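Local structure of carbonic anhydrase (Neosartorya fumigata, 7COI) at residues A[157-161]-A[162-166]; A[230-233]-A[234-237]; A[100-103]-A[104-108]; A[123-126]-A[127-131]; A[179-182]-A[183-187]. The protein probably catalyses the reversible, zinc-dependent hydration of carbon dioxide to hydrogencarbonate, as a beta-class carbonic anhydrase. One frame throughout, in Å; residues are numbered along the deposited sequence. Where two conformers were deposited one is given.

Overall arrangement
All five contacts are local, each bridging consecutive residues within a helix or at its end; none closes a long loop, and they follow in series without nesting or crossing. From the N terminus, contact 3 (100-108) comes after helix 80-98. Contact 4 (123-131) follows strand 114-119, contact 1 (157-166) precedes strand 169-175, and contact 5 (179-187) begins just beyond zinc ligand Cys178. Contact 2 (230-237) ends helix 216-236. Contacts 1 and 2 touch, Ile158 CD1 lying 3.7 Å from Leu235 CD1. Contacts 4 and 5 come within about 6 Å at their nearest atoms, near the zinc, while contacts 3 and 4 are joined between subunits by Leu106 O and Arg123 NH1.

Contact 1: A[157-161]-A[162-166]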
loop_
_atom_site.group_PDB
_atom_site.type_symbol
_atom_site.label_atom_id
_atom_site.label_comp_id
_atom_site.label_asym_id
_atom_site.label_seq_id
_atom_site.Cartn_x
_atom_site.Cartn_y
_atom_site.Cartn_z
ATOM N N VAL A 157 0.261 6.667 11.403
ATOM C CA VAL A 157 0.536 7.947 12.093
ATOM C C VAL A 157 -0.746 8.405 12.807
ATOM O O VAL A 157 -0.664 8.831 13.987
ATOM C CB VAL A 157 1.051 9.005 11.114
ATOM C CG1 VAL A 157 0.944 10.405 11.720
ATOM C CG2 VAL A 157 2.468 8.668 10.657
ATOM N N ILE A 158 -1.872 8.384 12.096
ATOM C CA ILE A 158 -3.154 8.923 12.644
ATOM C C ILE A 158 -3.569 8.054 13.837
ATOM O O ILE A 158 -3.930 8.631 14.877
ATOM C CB ILE A 158 -4.214 8.987 11.542
ATOM C CG1 ILE A 158 -3.823 10.066 10.533
ATOM C CG2 ILE A 158 -5.608 9.158 12.145
ATOM C CD1 ILE A 158 -4.496 10.004 9.209
ATOM N N GLU A 159 -3.455 6.736 13.724
ATOM C CA GLU A 159 -3.798 5.803 14.822
ATOM C C GLU A 159 -2.934 6.132 16.043
ATOM O O GLU A 159 -3.495 6.255 17.174
ATOM C CB GLU A 159 -3.631 4.369 14.356
ATOM C CG GLU A 159 -3.840 3.322 15.438
ATOM C CD GLU A 159 -5.267 3.149 15.963
ATOM O OE1 GLU A 159 -6.216 3.549 15.290
ATOM O OE2 GLU A 159 -5.395 2.595 17.037
ATOM N N PHE A 160 -1.620 6.273 15.847
ATOM C CA PHE A 160 -0.683 6.500 16.973
ATOM C C PHE A 160 -0.983 7.862 17.621
ATOM O O PHE A 160 -1.128 7.927 18.857
ATOM C CB PHE A 160 0.759 6.394 16.514
ATOM C CG PHE A 160 1.725 6.250 17.656
ATOM C CD1 PHE A 160 2.180 7.357 18.345
ATOM C CD2 PHE A 160 2.219 5.004 17.990
ATOM C CE1 PHE A 160 3.061 7.219 19.403
ATOM C CE2 PHE A 160 3.111 4.863 19.052
ATOM C CZ PHE A 160 3.537 5.971 19.742
ATOM N N ALA A 161 -1.123 8.918 16.818
ATOM C CA ALA A 161 -1.329 10.281 17.339
ATOM C C ALA A 161 -2.671 10.337 18.100
ATOM O O ALA A 161 -2.735 10.955 19.182
ATOM C CB ALA A 161 -1.306 11.282 16.235
ATOM N N VAL A 162 -3.725 9.813 17.498
ATOM C CA VAL A 162 -5.105 10.026 18.008
ATOM C C VAL A 162 -5.367 9.086 19.186
ATOM O O VAL A 162 -5.842 9.570 20.238
ATOM C CB VAL A 162 -6.159 9.910 16.905
ATOM C CG1 VAL A 162 -7.555 10.036 17.489
ATOM C CG2 VAL A 162 -5.957 10.971 15.855
ATOM N N ARG A 163 -5.048 7.801 19.069
ATOM C CA ARG A 163 -5.410 6.828 20.121
ATOM C C ARG A 163 -4.359 6.845 21.228
ATOM O O ARG A 163 -4.750 6.821 22.415
ATOM C CB ARG A 163 -5.585 5.416 19.570
ATOM C CG ARG A 163 -5.967 4.376 20.625
ATOM C CD ARG A 163 -6.320 3.021 20.042
ATOM N NE ARG A 163 -7.404 3.099 19.065
ATOM C CZ ARG A 163 -8.712 3.224 19.386
ATOM N NH1 ARG A 163 -9.092 3.323 20.654
ATOM N NH2 ARG A 163 -9.643 3.285 18.450
ATOM N N HIS A 164 -3.069 6.845 20.885
ATOM C CA HIS A 164 -1.981 6.597 21.853
ATOM C C HIS A 164 -1.493 7.927 22.454
ATOM O O HIS A 164 -1.443 8.015 23.668
ATOM C CB HIS A 164 -0.919 5.716 21.229
ATOM C CG HIS A 164 -1.465 4.374 20.898
ATOM N ND1 HIS A 164 -1.834 3.484 21.881
ATOM C CD2 HIS A 164 -1.767 3.786 19.721
ATOM C CE1 HIS A 164 -2.297 2.378 21.313
ATOM N NE2 HIS A 164 -2.264 2.543 19.980
ATOM N N LEU A 165 -1.218 8.963 21.668
ATOM C CA LEU A 165 -0.763 10.249 22.238
ATOM C C LEU A 165 -1.969 11.131 22.601
ATOM O O LEU A 165 -1.755 12.126 23.307
ATOM C CB LEU A 165 0.162 10.941 21.223
ATOM C CG LEU A 165 1.446 10.172 20.894
ATOM C CD1 LEU A 165 2.290 10.957 19.887
ATOM C CD2 LEU A 165 2.259 9.853 22.150
ATOM N N ARG A 166 -3.165 10.834 22.106
ATOM C CA ARG A 166 -4.396 11.622 22.376
ATOM C C ARG A 166 -4.179 13.095 22.040
ATOM O O ARG A 166 -4.515 14.004 22.858
ATOM C CB ARG A 166 -4.850 11.394 23.821
ATOM C CG ARG A 166 -5.284 9.964 24.100
ATOM C CD ARG A 166 -5.660 9.706 25.562
ATOM N NE ARG A 166 -6.723 10.590 26.010
ATOM C CZ ARG A 166 -8.031 10.398 25.803
ATOM N NH1 ARG A 166 -8.453 9.324 25.153
ATOM N NH2 ARG A 166 -8.904 11.288 26.257
HETATM O O HOH W 1 -3.640 1.123 18.040
HETATM O O HOH W 2 -8.440 2.479 16.327
#
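Glu159 OE2 is gripped twice: by Arg163 NE at 2.9 Å in a salt bridge, and by a water that donates to it and reaches His164 NE2 at 2.8 Å. This is an i to i+4 ion pair on the last turns of helix 152-164, which packs on strands 114-119 and 137-142 of the central sheet. Both side chains leave the helix with CG anti to the backbone N and then bend, Glu159 at chi2 (69°) and Arg163 at chi3, and they run alongside each other. NE meets OE2 on its syn side but tilted out of the carboxylate plane, and the bond is bent (N-H...O 134°), with the carboxylate and guanidinium planes 30° apart. A second water clamps the far ends, giving a proton to Glu159 OE1 and accepting one from Arg163 NH2 at 2.6 Å; Arg163 NH2 also pairs with Glu243. The helix then widens into a pi-type turn: Phe160 O accepts from His164 N, above its carbonyl plane, and from Leu165 N, almost straight on, both at 3.0 Å. Ile192 and Leu190 of a neighbouring subunit pack on Glu159 and His164. Around the Phe160 ring, His164 CB lies over one face, while Leu165 CD1 sits in plane at the edge, 3.8 Å from CE1.

Contact 2: A[230-233]-A[234-237]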
loop_
_atom_site.group_PDB
_atom_site.type_symbol
_atom_site.label_atom_id
_atom_site.label_comp_id
_atom_site.label_asym_id
_atom_site.label_seq_id
_atom_site.Cartn_x
_atom_site.Cartn_y
_atom_site.Cartn_z
ATOM N N GLU A 230 -10.431 17.737 0.980
ATOM C CA GLU A 230 -10.668 16.306 0.700
ATOM C C GLU A 230 -9.904 15.473 1.731
ATOM O O GLU A 230 -10.458 14.443 2.207
ATOM C CB GLU A 230 -10.275 15.957 -0.739
ATOM C CG GLU A 230 -10.814 14.600 -1.178
ATOM C CD GLU A 230 -12.342 14.502 -1.209
ATOM O OE1 GLU A 230 -12.993 15.580 -1.305
ATOM O OE2 GLU A 230 -12.865 13.354 -1.134
ATOM N N GLY A 231 -8.703 15.907 2.124
ATOM C CA GLY A 231 -7.911 15.187 3.144
ATOM C C GLY A 231 -8.610 15.238 4.480
ATOM O O GLY A 231 -8.590 14.251 5.187
ATOM N N LEU A 232 -9.259 16.353 4.839
ATOM C CA LEU A 232 -9.978 16.458 6.133
ATOM C C LEU A 232 -11.180 15.505 6.111
ATOM O O LEU A 232 -11.482 14.908 7.137
ATOM C CB LEU A 232 -10.445 17.900 6.368
ATOM C CG LEU A 232 -9.370 18.928 6.684
ATOM C CD1 LEU A 232 -9.954 20.331 6.648
ATOM C CD2 LEU A 232 -8.689 18.680 8.007
ATOM N N LYS A 233 -11.820 15.342 4.956
ATOM C CA LYS A 233 -12.942 14.393 4.791
ATOM C C LYS A 233 -12.388 12.979 4.974
ATOM O O LYS A 233 -12.923 12.238 5.790
ATOM C CB LYS A 233 -13.647 14.646 3.464
ATOM C CG LYS A 233 -14.742 13.643 3.128
ATOM C CD LYS A 233 -15.548 14.057 1.917
ATOM C CE LYS A 233 -16.649 13.076 1.593
ATOM N NZ LYS A 233 -17.379 13.480 0.378
ATOM N N ALA A 234 -11.296 12.633 4.288
ATOM C CA ALA A 234 -10.673 11.296 4.389
ATOM C C ALA A 234 -10.262 11.033 5.833
ATOM O O ALA A 234 -10.414 9.906 6.312
ATOM C CB ALA A 234 -9.502 11.207 3.450
ATOM N N LEU A 235 -9.722 12.047 6.515
ATOM C CA LEU A 235 -9.236 11.934 7.906
ATOM C C LEU A 235 -10.417 11.561 8.801
ATOM O O LEU A 235 -10.237 10.699 9.664
ATOM C CB LEU A 235 -8.621 13.289 8.293
ATOM C CG LEU A 235 -8.222 13.460 9.737
ATOM C CD1 LEU A 235 -7.058 12.528 10.081
ATOM C CD2 LEU A 235 -7.820 14.919 9.965
ATOM N N THR A 236 -11.591 12.172 8.590
ATOM C CA THR A 236 -12.782 11.916 9.430
ATOM C C THR A 236 -13.501 10.621 9.039
ATOM O O THR A 236 -14.324 10.182 9.847
ATOM C CB THR A 236 -13.724 13.127 9.431
ATOM O OG1 THR A 236 -14.152 13.424 8.107
ATOM C CG2 THR A 236 -13.073 14.357 10.016
ATOM N N GLN A 237 -13.183 10.004 7.899
ATOM C CA GLN A 237 -13.710 8.671 7.480
ATOM C C GLN A 237 -12.863 7.568 8.107
ATOM O O GLN A 237 -12.464 6.627 7.408
ATOM C CB GLN A 237 -13.778 8.567 5.966
ATOM C CG GLN A 237 -14.829 9.499 5.382
ATOM C CD GLN A 237 -14.884 9.480 3.873
ATOM O OE1 GLN A 237 -13.868 9.356 3.203
ATOM N NE2 GLN A 237 -16.081 9.632 3.319
HETATM O O HOH W 3 -13.288 11.279 0.821
#
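Thr236 OG1 lies 2.9 Å from Lys233 O and 3.2 Å from Leu232 O, so both carbonyls are within hydrogen-bonding distance of the hydroxyl. Its chi1 of 59° sets the hydroxyl over the last turn of helix 216-236, where it can reach back to these carbonyls; Arg279 NH1 is a further partner of the same oxygen. Upstream the alpha-helical ladder is regular: Glu230 O receives Ala234 N at 2.9 Å, and Gly231 O receives Leu235 N at 2.8 Å. Toward the C-terminal end it frays. Thr236 N still bonds to Leu232 O at 3.1 Å, but the backbone bonds to Lys233 O, from Thr236 N and Gln237 N, are both weak, as Gln237 leaves helical geometry. The amide of Gln237 is satisfied at both ends: its OE1 accepts from a water that also donates to Glu230 OE2 at 2.9 Å and from Gln202 of a neighbouring subunit, while its NE2 bonds to Glu205 of that subunit. The extended Lys233 chain crosses it, CE 3.9 Å from Gln237 NE2. On the inner side, Leu232 and Leu235 lie against strands 169-175 and 251-257, while Lys233 and Gln237 meet helix 273-283.

Contact 3: A[100-103]-A[104-108]; sequences PELL and PTLAV
Thr105 OG1 donates to Leu102 O at 2.8 Å, reaching back three residues along the short helix 102-106. The rotamer explains it: chi1 of 71° places the hydroxyl between the backbone N and the carbonyl carbon of Thr105, turned toward the preceding turn. Leu102 O thereby carries two bonds, since Leu106 N also donates to it at 2.9 Å, nearly straight (167°). The next rung, from Ala107 N to Leu103 O, has the same length and is more bent.

The leucines of this helix take different conformations. Leu102 has CG anti to its backbone N (chi1 175°), which swings the branch along the helix until CD1 meets Leu106 CD1 at 3.9 Å. Leu106 instead places CG beside its own N, opposite the carbonyl carbon, and the two side chains cross obliquely. Leu103 shares the Leu106 rotamer but heads elsewhere, and its CD2 makes only a loose contact, 4.4 Å, with Leu106 CD1.

Pro104 brings no N-H to the first turn, so Pro100 O faces its CD at 3.4 Å in place of a hydrogen bond. The same CD lies 3.5 Å from Leu103 CB, a closeness that comes with the peptide linkage into proline.

Leu103 turns back onto Trp91 and Cys95 of helix 80-98. At the other end of the turn, Leu106 O accepts a hydrogen bond from Arg123 of a neighbouring subunit, and Ser261 and Gly260 of that subunit pack on Leu103 and Ala107.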
loop_
_atom_site.group_PDB
_atom_site.type_symbol
_atom_site.label_atom_id
_atom_site.label_comp_id
_atom_site.label_asym_id
_atom_site.label_seq_id
_atom_site.Cartn_x
_atom_site.Cartn_y
_atom_site.Cartn_z
ATOM N N PRO A 100 18.732 23.564 29.989
ATOM C CA PRO A 100 19.340 22.266 30.257
ATOM C C PRO A 100 18.327 21.179 30.671
ATOM O O PRO A 100 18.669 20.043 30.574
ATOM C CB PRO A 100 20.338 22.530 31.402
ATOM C CG PRO A 100 19.874 23.830 32.011
ATOM C CD PRO A 100 19.213 24.616 30.910
ATOM N N GLU A 101 17.141 21.572 31.132
ATOM C CA GLU A 101 16.068 20.637 31.543
ATOM C C GLU A 101 15.247 20.154 30.334
ATOM O O GLU A 101 14.617 19.129 30.500
ATOM C CB GLU A 101 15.160 21.302 32.595
ATOM C CG GLU A 101 15.880 21.661 33.895
ATOM C CD GLU A 101 15.100 21.530 35.204
ATOM O OE1 GLU A 101 13.846 21.388 35.159
ATOM O OE2 GLU A 101 15.756 21.550 36.270
ATOM N N LEU A 102 15.239 20.851 29.186
ATOM C CA LEU A 102 14.266 20.587 28.108
ATOM C C LEU A 102 14.454 19.151 27.579
ATOM O O LEU A 102 13.498 18.345 27.696
ATOM C CB LEU A 102 14.421 21.617 26.991
ATOM C CG LEU A 102 13.544 21.398 25.753
ATOM C CD1 LEU A 102 12.072 21.404 26.098
ATOM C CD2 LEU A 102 13.850 22.434 24.689
ATOM N N LEU A 103 15.607 18.830 26.993
ATOM C CA LEU A 103 15.778 17.526 26.297
ATOM C C LEU A 103 15.652 16.375 27.298
ATOM O O LEU A 103 14.909 15.422 27.040
ATOM C CB LEU A 103 17.083 17.503 25.488
ATOM C CG LEU A 103 17.160 18.538 24.366
ATOM C CD1 LEU A 103 18.511 18.491 23.687
ATOM C CD2 LEU A 103 16.074 18.334 23.314
ATOM N N PRO A 104 16.288 16.409 28.491
ATOM C CA PRO A 104 16.101 15.340 29.474
ATOM C C PRO A 104 14.633 15.157 29.894
ATOM O O PRO A 104 14.245 14.029 30.089
ATOM C CB PRO A 104 16.992 15.765 30.652
ATOM C CG PRO A 104 18.060 16.598 29.982
ATOM C CD PRO A 104 17.293 17.388 28.941
ATOM N N THR A 105 13.848 16.226 29.998
ATOM C CA THR A 105 12.408 16.085 30.379
ATOM C C THR A 105 11.643 15.481 29.194
ATOM O O THR A 105 10.861 14.537 29.432
ATOM C CB THR A 105 11.756 17.372 30.874
ATOM O OG1 THR A 105 11.594 18.249 29.765
ATOM C CG2 THR A 105 12.553 18.001 31.987
ATOM N N LEU A 106 11.931 15.918 27.958
ATOM C CA LEU A 106 11.286 15.305 26.763
ATOM C C LEU A 106 11.661 13.826 26.631
ATOM O O LEU A 106 10.792 13.062 26.157
ATOM C CB LEU A 106 11.686 16.047 25.483
ATOM C CG LEU A 106 11.180 17.470 25.344
ATOM C CD1 LEU A 106 11.796 18.095 24.092
ATOM C CD2 LEU A 106 9.665 17.463 25.284
ATOM N N ALA A 107 12.861 13.409 27.030
ATOM C CA ALA A 107 13.294 11.994 26.914
ATOM C C ALA A 107 12.393 11.085 27.771
ATOM O O ALA A 107 12.337 9.890 27.521
ATOM C CB ALA A 107 14.718 11.844 27.339
ATOM N N VAL A 108 11.745 11.640 28.787
ATOM C CA VAL A 108 10.891 10.805 29.686
ATOM C C VAL A 108 9.610 10.452 28.942
ATOM O O VAL A 108 9.065 9.391 29.207
ATOM C CB VAL A 108 10.614 11.514 31.024
ATOM C CG1 VAL A 108 9.647 10.717 31.894
ATOM C CG2 VAL A 108 11.897 11.811 31.771
#

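Contact 4: A[123-126]-A[127-131]; sequences RCPE and TTILG
Glu126 and Thr127 lie alongside each other with their ends turned in a common direction, and are joined by a hydrogen bond from Thr127 OG1 to Glu126 OE2 at 2.7 Å. The carboxylate gets there by folding over: chi1 of 72° sets CG between the backbone N and the carbonyl carbon, and a second bend at chi2 (-56°) turns OE2 to the threonine. The bond uses the anti lone pair of that oxygen, on the side away from OE1. Pro125, at the N-cap position of helix 126-129, presents its ring to the first turn in two ways. CG lies obliquely against Thr128 CB at 4.0 Å, whereas Ile129 meets the ring at about a right angle, with its CG2 4.2 Å from CD. Pro125 O receives Ile129 N at 3.0 Å, and Glu126 O receives Leu130 N at the same distance. Gly131, with positive phi (63°), ends the turn in a Schellman motif. Before the helix, Arg123 NH2 forms a salt bridge with Asp121, the Asp-Arg pair of beta-class enzymes. Glu126 and Leu130 rest on Trp116 of strand 114-119 and Val137 of strand 137-142, while Pro125 packs on Thr127 of a neighbouring subunit, and Thr127 on its Pro125.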
loop_
_atom_site.group_PDB
_atom_site.type_symbol
_atom_site.label_atom_id
_atom_site.label_comp_id
_atom_site.label_asym_id
_atom_site.label_seq_id
_atom_site.Cartn_x
_atom_site.Cartn_y
_atom_site.Cartn_z
ATOM N N ARG A 123 10.424 23.705 2.206
ATOM C CA ARG A 123 10.054 25.054 2.687
ATOM C C ARG A 123 8.992 24.986 3.783
ATOM O O ARG A 123 8.677 26.073 4.298
ATOM C CB ARG A 123 9.613 25.919 1.505
ATOM C CG ARG A 123 10.713 26.061 0.465
ATOM C CD ARG A 123 10.193 26.656 -0.847
ATOM N NE ARG A 123 9.292 25.757 -1.534
ATOM C CZ ARG A 123 8.830 25.936 -2.774
ATOM N NH1 ARG A 123 9.133 27.052 -3.448
ATOM N NH2 ARG A 123 8.006 25.047 -3.315
ATOM N N CYS A 124 8.492 23.802 4.163
ATOM C CA CYS A 124 7.372 23.669 5.136
ATOM C C CYS A 124 7.784 22.843 6.354
ATOM O O CYS A 124 7.087 21.912 6.728
ATOM C CB CYS A 124 6.156 23.049 4.463
ATOM S SG CYS A 124 5.759 23.740 2.840
ATOM N N PRO A 125 8.899 23.164 7.072
ATOM C CA PRO A 125 9.214 22.490 8.351
ATOM C C PRO A 125 8.288 22.965 9.480
ATOM O O PRO A 125 8.399 24.140 9.933
ATOM C CB PRO A 125 10.664 22.884 8.650
ATOM C CG PRO A 125 10.808 24.226 7.945
ATOM C CD PRO A 125 9.928 24.135 6.714
ATOM N N GLU A 126 7.399 22.082 9.928
ATOM C CA GLU A 126 6.241 22.473 10.788
ATOM C C GLU A 126 6.738 23.166 12.057
ATOM O O GLU A 126 6.166 24.222 12.438
ATOM C CB GLU A 126 5.333 21.272 11.074
ATOM C CG GLU A 126 5.906 20.232 12.023
ATOM C CD GLU A 126 7.247 19.667 11.609
ATOM O OE1 GLU A 126 7.362 19.336 10.387
ATOM O OE2 GLU A 126 8.167 19.629 12.477
ATOM N N THR A 127 7.711 22.604 12.749
ATOM C CA THR A 127 8.111 23.076 14.111
ATOM C C THR A 127 8.704 24.468 13.970
ATOM O O THR A 127 8.414 25.328 14.826
ATOM C CB THR A 127 8.998 22.034 14.803
ATOM O OG1 THR A 127 8.206 20.847 14.915
ATOM C CG2 THR A 127 9.463 22.470 16.174
ATOM N N THR A 128 9.494 24.703 12.918
ATOM C CA THR A 128 10.088 26.026 12.659
ATOM C C THR A 128 8.978 27.040 12.324
ATOM O O THR A 128 8.959 28.158 12.949
ATOM C CB THR A 128 11.088 25.934 11.508
ATOM O OG1 THR A 128 12.153 25.050 11.855
ATOM C CG2 THR A 128 11.631 27.288 11.142
ATOM N N ILE A 129 8.109 26.739 11.368
ATOM C CA ILE A 129 7.162 27.786 10.857
ATOM C C ILE A 129 6.099 28.071 11.924
ATOM O O ILE A 129 5.464 29.149 11.842
ATOM C CB ILE A 129 6.566 27.432 9.481
ATOM C CG1 ILE A 129 5.574 26.279 9.570
ATOM C CG2 ILE A 129 7.681 27.170 8.474
ATOM C CD1 ILE A 129 5.016 25.850 8.214
ATOM N N LEU A 130 5.881 27.172 12.874
ATOM C CA LEU A 130 4.900 27.376 13.975
ATOM C C LEU A 130 5.543 28.077 15.191
ATOM O O LEU A 130 4.818 28.302 16.166
ATOM C CB LEU A 130 4.318 26.020 14.379
ATOM C CG LEU A 130 3.393 25.377 13.354
ATOM C CD1 LEU A 130 2.985 24.000 13.800
ATOM C CD2 LEU A 130 2.167 26.241 13.053
ATOM N N GLY A 131 6.852 28.317 15.181
ATOM C CA GLY A 131 7.566 28.897 16.333
ATOM C C GLY A 131 7.497 27.992 17.538
ATOM O O GLY A 131 7.368 28.502 18.679
#

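Contact 5: A[179-182]-A[183-187]; sequences GGVA and AALGN. With ACT (acetate ion), chain E.
Two consecutive glycines, Gly179 and Gly180, open this helix, so its first two positions carry no side chain. Their carbonyls take Ala183 N at 2.9 Å and Ala184 N at 3.1 Å. The helix, 179-185, starts directly after Cys178, the last residue of the zinc-binding motif of the beta-class fold that begins with His175 at the end of strand 169-175. Gly179 N is hydrogen-bonded to an acetate oxygen, OXT, at 3.1 Å. That acetate, probably from the crystallisation liquor, also bonds Gln110 of a neighbouring subunit; an anion at the start of a helix would be helped by the helix dipole. The acetate methyl lies 3.8 Å from Gly180 N. The side chains that follow are small: Ala183 CB sits 3.4 Å from Gly179 O, and Ala183 and Ala184 pack on Leu197 and Leu200 of helix 193-206. At the C-terminal end the ladder loosens. Leu185 N bonds to Val181 O and only weakly to Ala182 O, which has a second weak donor in Gly186 N, while Arg204 takes up Ala184 O. Leu185, its CG opposite the carbonyl carbon (chi1 -75°), leans on Leu223 of helix 216-236, as Val181 does, and its CD1 approaches Val181 CG1 to 4.4 Å.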
loop_
_atom_site.group_PDB
_atom_site.type_symbol
_atom_site.label_atom_id
_atom_site.label_comp_id
_atom_site.label_asym_id
_atom_site.label_seq_id
_atom_site.Cartn_x
_atom_site.Cartn_y
_atom_site.Cartn_z
ATOM N N GLY A 179 4.755 21.296 -5.799
ATOM C CA GLY A 179 5.158 20.491 -6.974
ATOM C C GLY A 179 4.282 19.273 -7.200
ATOM O O GLY A 179 4.110 18.890 -8.349
ATOM N N GLY A 180 3.728 18.653 -6.163
ATOM C CA GLY A 180 2.837 17.497 -6.322
ATOM C C GLY A 180 1.508 17.929 -6.870
ATOM O O GLY A 180 0.983 17.308 -7.794
ATOM N N VAL A 181 0.971 19.026 -6.352
ATOM C CA VAL A 181 -0.292 19.592 -6.900
ATOM C C VAL A 181 -0.044 19.977 -8.370
ATOM O O VAL A 181 -0.878 19.632 -9.239
ATOM C CB VAL A 181 -0.759 20.767 -6.036
ATOM C CG1 VAL A 181 -1.913 21.503 -6.702
ATOM C CG2 VAL A 181 -1.140 20.279 -4.637
ATOM N N ALA A 182 1.055 20.662 -8.667
ATOM C CA ALA A 182 1.367 21.078 -10.066
ATOM C C ALA A 182 1.493 19.841 -10.980
ATOM O O ALA A 182 0.974 19.847 -12.121
ATOM C CB ALA A 182 2.597 21.939 -10.102
ATOM N N ALA A 183 2.154 18.779 -10.521
ATOM C CA ALA A 183 2.310 17.530 -11.303
ATOM C C ALA A 183 0.924 16.996 -11.689
ATOM O O ALA A 183 0.732 16.556 -12.853
ATOM C CB ALA A 183 3.098 16.526 -10.510
ATOM N N ALA A 184 -0.041 17.016 -10.755
ATOM C CA ALA A 184 -1.394 16.486 -10.997
ATOM C C ALA A 184 -2.124 17.310 -12.074
ATOM O O ALA A 184 -3.027 16.771 -12.715
ATOM C CB ALA A 184 -2.186 16.424 -9.716
ATOM N N LEU A 185 -1.790 18.594 -12.224
ATOM C CA LEU A 185 -2.430 19.480 -13.242
ATOM C C LEU A 185 -1.728 19.342 -14.606
ATOM O O LEU A 185 -2.255 19.905 -15.604
ATOM C CB LEU A 185 -2.367 20.925 -12.732
ATOM C CG LEU A 185 -3.351 21.250 -11.612
ATOM C CD1 LEU A 185 -2.926 22.520 -10.863
ATOM C CD2 LEU A 185 -4.770 21.377 -12.157
ATOM N N GLY A 186 -0.580 18.679 -14.660
ATOM C CA GLY A 186 0.143 18.327 -15.911
ATOM C C GLY A 186 -0.276 16.959 -16.443
ATOM O O GLY A 186 -1.099 16.294 -15.812
ATOM N N ASN A 187 0.249 16.535 -17.574
ATOM C CA ASN A 187 -0.109 15.222 -18.162
ATOM C C ASN A 187 1.174 14.540 -18.619
ATOM O O ASN A 187 1.144 13.788 -19.597
ATOM C CB ASN A 187 -1.212 15.355 -19.215
ATOM C CG ASN A 187 -2.532 15.774 -18.613
ATOM O OD1 ASN A 187 -3.404 14.939 -18.326
ATOM N ND2 ASN A 187 -2.672 17.064 -18.371
HETATM C C ACT E . 6.728 19.373 -3.116
HETATM O O ACT E . 7.910 19.671 -2.983
HETATM O OXT ACT E . 5.741 20.448 -2.973
HETATM C CH3 ACT E . 6.231 17.952 -3.399
#